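Local coordinates for uncharacterized protein (PDB 4R0G) that acts as a guanine-nucleotide exchange factor for the small GTPases Rab5, Rab21 and Rab22, probably through a VPS9-like domain, at residues Met97-Asn102 against Glu106-Ser111. Residues are numbered along the deposited sequence; the frame is centred on the assembly and turned at random.
Sequences MVYLTN and EHYITS
Y99 and Y108 each carry CG opposite the carbonyl carbon and beside the backbone N (chi1 -68° and -61°), and these torsions, with the CB of each tyrosine directed at the other segment, turn the two phenol rings toward each other across the gap between the end of helix 80-101 and the loop that follows it. The long axes of the side chains cross at about a right angle, yet the ring planes stay within 24° of parallel, so the rings form an offset stack with centroids 4.4 Å apart. The overlap is partial, because it is the phenol end of Y108 that lies over a face of Y99, with Y108 CE2 3.6 Å above the plane of the Y99 ring near its centre. The closest carbon pair, Y99 CE2 to Y108 CZ at 3.4 Å, belongs to the same overlap. Both hydroxyls are brought together as well, with 2.8 Å between Y99 OH and Y108 OH.

This pair makes the whole contact, and the 106 Å² buried comes from the two tyrosines alone. L52 of helix 40-53 touches both side chains, while M123 and N126 of helix 116-126 pack on Y108, so the stack sits between helices 80-101, 40-53 and 116-126 of the VPS9-like domain. On the helix side, the final turn is closed by N102, whose ND2 donates to V98 O at 2.7 Å; the same oxygen accepts N102 N, so two donors from one residue grip it. On the loop side, I109 N bonds to E106 O over 3.0 Å, an i to i+3 bond spanning H107 and Y108.

Chemically, the contact is mainly aromatic and dispersive, joining the helix end to its own connecting loop through two buried, stacked rings.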
ATOM      1  N   MET A  97     -13.595 -16.448  19.021  1.00 39.07           N
ATOM      2  CA  MET A  97     -13.202 -17.837  18.755  1.00 40.45           C
ATOM      3  C   MET A  97     -12.972 -18.592  20.056  1.00 45.90           C
ATOM      4  O   MET A  97     -13.357 -19.750  20.197  1.00 44.65           O
ATOM      5  CB  MET A  97     -11.964 -17.908  17.869  1.00 35.71           C
ATOM      6  CG  MET A  97     -12.218 -17.419  16.455  1.00 41.22           C
ATOM      7  SD  MET A  97     -10.779 -17.466  15.368  1.00 53.92           S
ATOM      8  CE  MET A  97     -10.648 -19.227  15.036  1.00 46.04           C
ATOM      9  N   VAL A  98     -12.375 -17.907  21.020  1.00 46.96           N
ATOM     10  CA  VAL A  98     -12.120 -18.485  22.323  1.00 45.46           C
ATOM     11  C   VAL A  98     -13.428 -18.750  23.043  1.00 49.49           C
ATOM     12  O   VAL A  98     -13.658 -19.843  23.571  1.00 52.70           O
ATOM     13  CB  VAL A  98     -11.238 -17.563  23.151  1.00 42.81           C
ATOM     14  CG1 VAL A  98     -11.095 -18.090  24.595  1.00 36.18           C
ATOM     15  CG2 VAL A  98      -9.906 -17.401  22.441  1.00 43.06           C
ATOM     16  N   TYR A  99     -14.296 -17.745  23.057  1.00 49.28           N
ATOM     17  CA  TYR A  99     -15.596 -17.882  23.715  1.00 47.09           C
ATOM     18  C   TYR A  99     -16.443 -18.962  23.059  1.00 51.76           C
ATOM     19  O   TYR A  99     -17.161 -19.675  23.737  1.00 60.98           O
ATOM     20  CB  TYR A  99     -16.319 -16.550  23.723  1.00 42.45           C
ATOM     21  CG  TYR A  99     -15.623 -15.558  24.606  1.00 44.32           C
ATOM     22  CD1 TYR A  99     -14.843 -15.995  25.661  1.00 42.49           C
ATOM     23  CD2 TYR A  99     -15.748 -14.184  24.398  1.00 37.99           C
ATOM     24  CE1 TYR A  99     -14.218 -15.098  26.500  1.00 43.46           C
ATOM     25  CE2 TYR A  99     -15.118 -13.272  25.223  1.00 35.07           C
ATOM     26  CZ  TYR A  99     -14.354 -13.741  26.277  1.00 43.09           C
ATOM     27  OH  TYR A  99     -13.699 -12.875  27.127  1.00 48.89           O
ATOM     28  N   LEU A 100     -16.344 -19.100  21.742  1.00 53.52           N
ATOM     29  CA  LEU A 100     -17.140 -20.082  21.009  1.00 47.19           C
ATOM     30  C   LEU A 100     -16.676 -21.482  21.343  1.00 50.29           C
ATOM     31  O   LEU A 100     -17.480 -22.329  21.729  1.00 55.10           O
ATOM     32  CB  LEU A 100     -17.008 -19.855  19.499  1.00 47.95           C
ATOM     33  CG  LEU A 100     -18.190 -20.191  18.571  1.00 49.22           C
ATOM     34  CD1 LEU A 100     -17.692 -20.290  17.147  1.00 48.32           C
ATOM     35  CD2 LEU A 100     -18.949 -21.452  18.957  1.00 45.67           C
ATOM     36  N   THR A 101     -15.378 -21.726  21.188  1.00 48.12           N
ATOM     37  CA  THR A 101     -14.828 -23.054  21.459  1.00 53.95           C
ATOM     38  C   THR A 101     -15.112 -23.532  22.890  1.00 53.53           C
ATOM     39  O   THR A 101     -15.396 -24.708  23.115  1.00 50.57           O
ATOM     40  CB  THR A 101     -13.323 -23.091  21.174  1.00 48.77           C
ATOM     41  OG1 THR A 101     -13.112 -22.850  19.777  1.00 50.98           O
ATOM     42  CG2 THR A 101     -12.761 -24.434  21.525  1.00 50.01           C
ATOM     43  N   ASN A 102     -15.045 -22.595  23.834  1.00 55.51           N
ATOM     44  CA  ASN A 102     -15.163 -22.856  25.275  1.00 58.26           C
ATOM     45  C   ASN A 102     -16.519 -22.647  25.986  1.00 58.36           C
ATOM     46  O   ASN A 102     -16.569 -22.612  27.209  1.00 55.23           O
ATOM     47  CB  ASN A 102     -14.006 -22.192  26.022  1.00 57.54           C
ATOM     48  CG  ASN A 102     -12.647 -22.573  25.440  1.00 53.52           C
ATOM     49  OD1 ASN A 102     -12.142 -23.669  25.675  1.00 54.20           O
ATOM     50  ND2 ASN A 102     -12.065 -21.670  24.654  1.00 56.87           N
ATOM     51  N   GLU A 106     -22.733 -17.660  26.171  1.00 62.63           N
ATOM     52  CA  GLU A 106     -23.989 -17.426  26.876  1.00 63.35           C
ATOM     53  C   GLU A 106     -23.911 -16.212  27.771  1.00 58.96           C
ATOM     54  O   GLU A 106     -24.830 -15.403  27.801  1.00 68.03           O
ATOM     55  CB  GLU A 106     -24.410 -18.650  27.700  1.00 71.63           C
ATOM     56  CG  GLU A 106     -25.025 -19.745  26.864  1.00 80.69           C
ATOM     57  CD  GLU A 106     -24.217 -19.997  25.603  1.00 88.28           C
ATOM     58  OE1 GLU A 106     -22.979 -20.220  25.731  1.00 77.32           O
ATOM     59  OE2 GLU A 106     -24.802 -19.912  24.490  1.00 88.23           O
ATOM     60  N   HIS A 107     -22.802 -16.057  28.473  1.00 55.11           N
ATOM     61  CA  HIS A 107     -22.719 -14.981  29.438  1.00 60.81           C
ATOM     62  C   HIS A 107     -22.660 -13.670  28.702  1.00 60.70           C
ATOM     63  O   HIS A 107     -22.781 -12.610  29.317  1.00 60.12           O
ATOM     64  CB  HIS A 107     -21.495 -15.112  30.356  1.00 64.62           C
ATOM     65  CG  HIS A 107     -21.296 -16.488  30.919  1.00 71.87           C
ATOM     66  ND1 HIS A 107     -20.709 -17.512  30.203  1.00 68.29           N
ATOM     67  CD2 HIS A 107     -21.592 -17.001  32.138  1.00 70.46           C
ATOM     68  CE1 HIS A 107     -20.659 -18.599  30.953  1.00 69.16           C
ATOM     69  NE2 HIS A 107     -21.188 -18.314  32.130  1.00 74.49           N
ATOM     70  N   TYR A 108     -22.405 -13.732  27.395  1.00 61.08           N
ATOM     71  CA  TYR A 108     -22.383 -12.514  26.583  1.00 58.34           C
ATOM     72  C   TYR A 108     -23.705 -12.213  25.862  1.00 56.87           C
ATOM     73  O   TYR A 108     -23.928 -11.080  25.423  1.00 59.88           O
ATOM     74  CB  TYR A 108     -21.171 -12.546  25.625  1.00 54.99           C
ATOM     75  CG  TYR A 108     -19.832 -12.598  26.358  1.00 55.58           C
ATOM     76  CD1 TYR A 108     -19.158 -11.422  26.708  1.00 49.54           C
ATOM     77  CD2 TYR A 108     -19.255 -13.824  26.721  1.00 46.61           C
ATOM     78  CE1 TYR A 108     -17.949 -11.461  27.382  1.00 47.73           C
ATOM     79  CE2 TYR A 108     -18.056 -13.877  27.403  1.00 43.79           C
ATOM     80  CZ  TYR A 108     -17.400 -12.693  27.737  1.00 49.79           C
ATOM     81  OH  TYR A 108     -16.194 -12.745  28.419  1.00 44.50           O
ATOM     82  N   ILE A 109     -24.601 -13.200  25.817  1.00 59.94           N
ATOM     83  CA  ILE A 109     -25.835 -13.094  25.024  1.00 64.61           C
ATOM     84  C   ILE A 109     -27.072 -12.624  25.788  1.00 64.77           C
ATOM     85  O   ILE A 109     -27.496 -13.281  26.745  1.00 75.27           O
ATOM     86  CB  ILE A 109     -26.180 -14.405  24.308  1.00 55.71           C
ATOM     87  CG1 ILE A 109     -25.196 -14.654  23.173  1.00 57.07           C
ATOM     88  CG2 ILE A 109     -27.565 -14.321  23.718  1.00 63.82           C
ATOM     89  CD1 ILE A 109     -25.256 -16.075  22.594  1.00 61.40           C
ATOM     90  N   THR A 110     -27.613 -11.475  25.371  1.00 58.25           N
ATOM     91  CA  THR A 110     -28.855 -10.907  25.907  1.00 69.73           C
ATOM     92  C   THR A 110     -29.624 -10.112  24.842  1.00 77.79           C
ATOM     93  O   THR A 110     -29.015  -9.451  23.977  1.00 70.60           O
ATOM     94  CB  THR A 110     -28.611  -9.880  27.017  1.00 74.82           C
ATOM     95  OG1 THR A 110     -28.410  -8.597  26.414  1.00 69.25           O
ATOM     96  CG2 THR A 110     -27.399 -10.243  27.871  1.00 81.86           C
ATOM     97  N   SER A 111     -30.955 -10.142  24.956  1.00 78.27           N
ATOM     98  CA  SER A 111     -31.858  -9.350  24.115  1.00 69.70           C
ATOM     99  C   SER A 111     -32.009  -7.916  24.620  1.00 66.28           C
ATOM    100  O   SER A 111     -32.556  -7.067  23.920  1.00 66.42           O
ATOM    101  CB  SER A 111     -33.247  -9.990  24.039  1.00 71.58           C
ATOM    102  OG  SER A 111     -33.174 -11.400  24.154  1.00 89.79           O
TER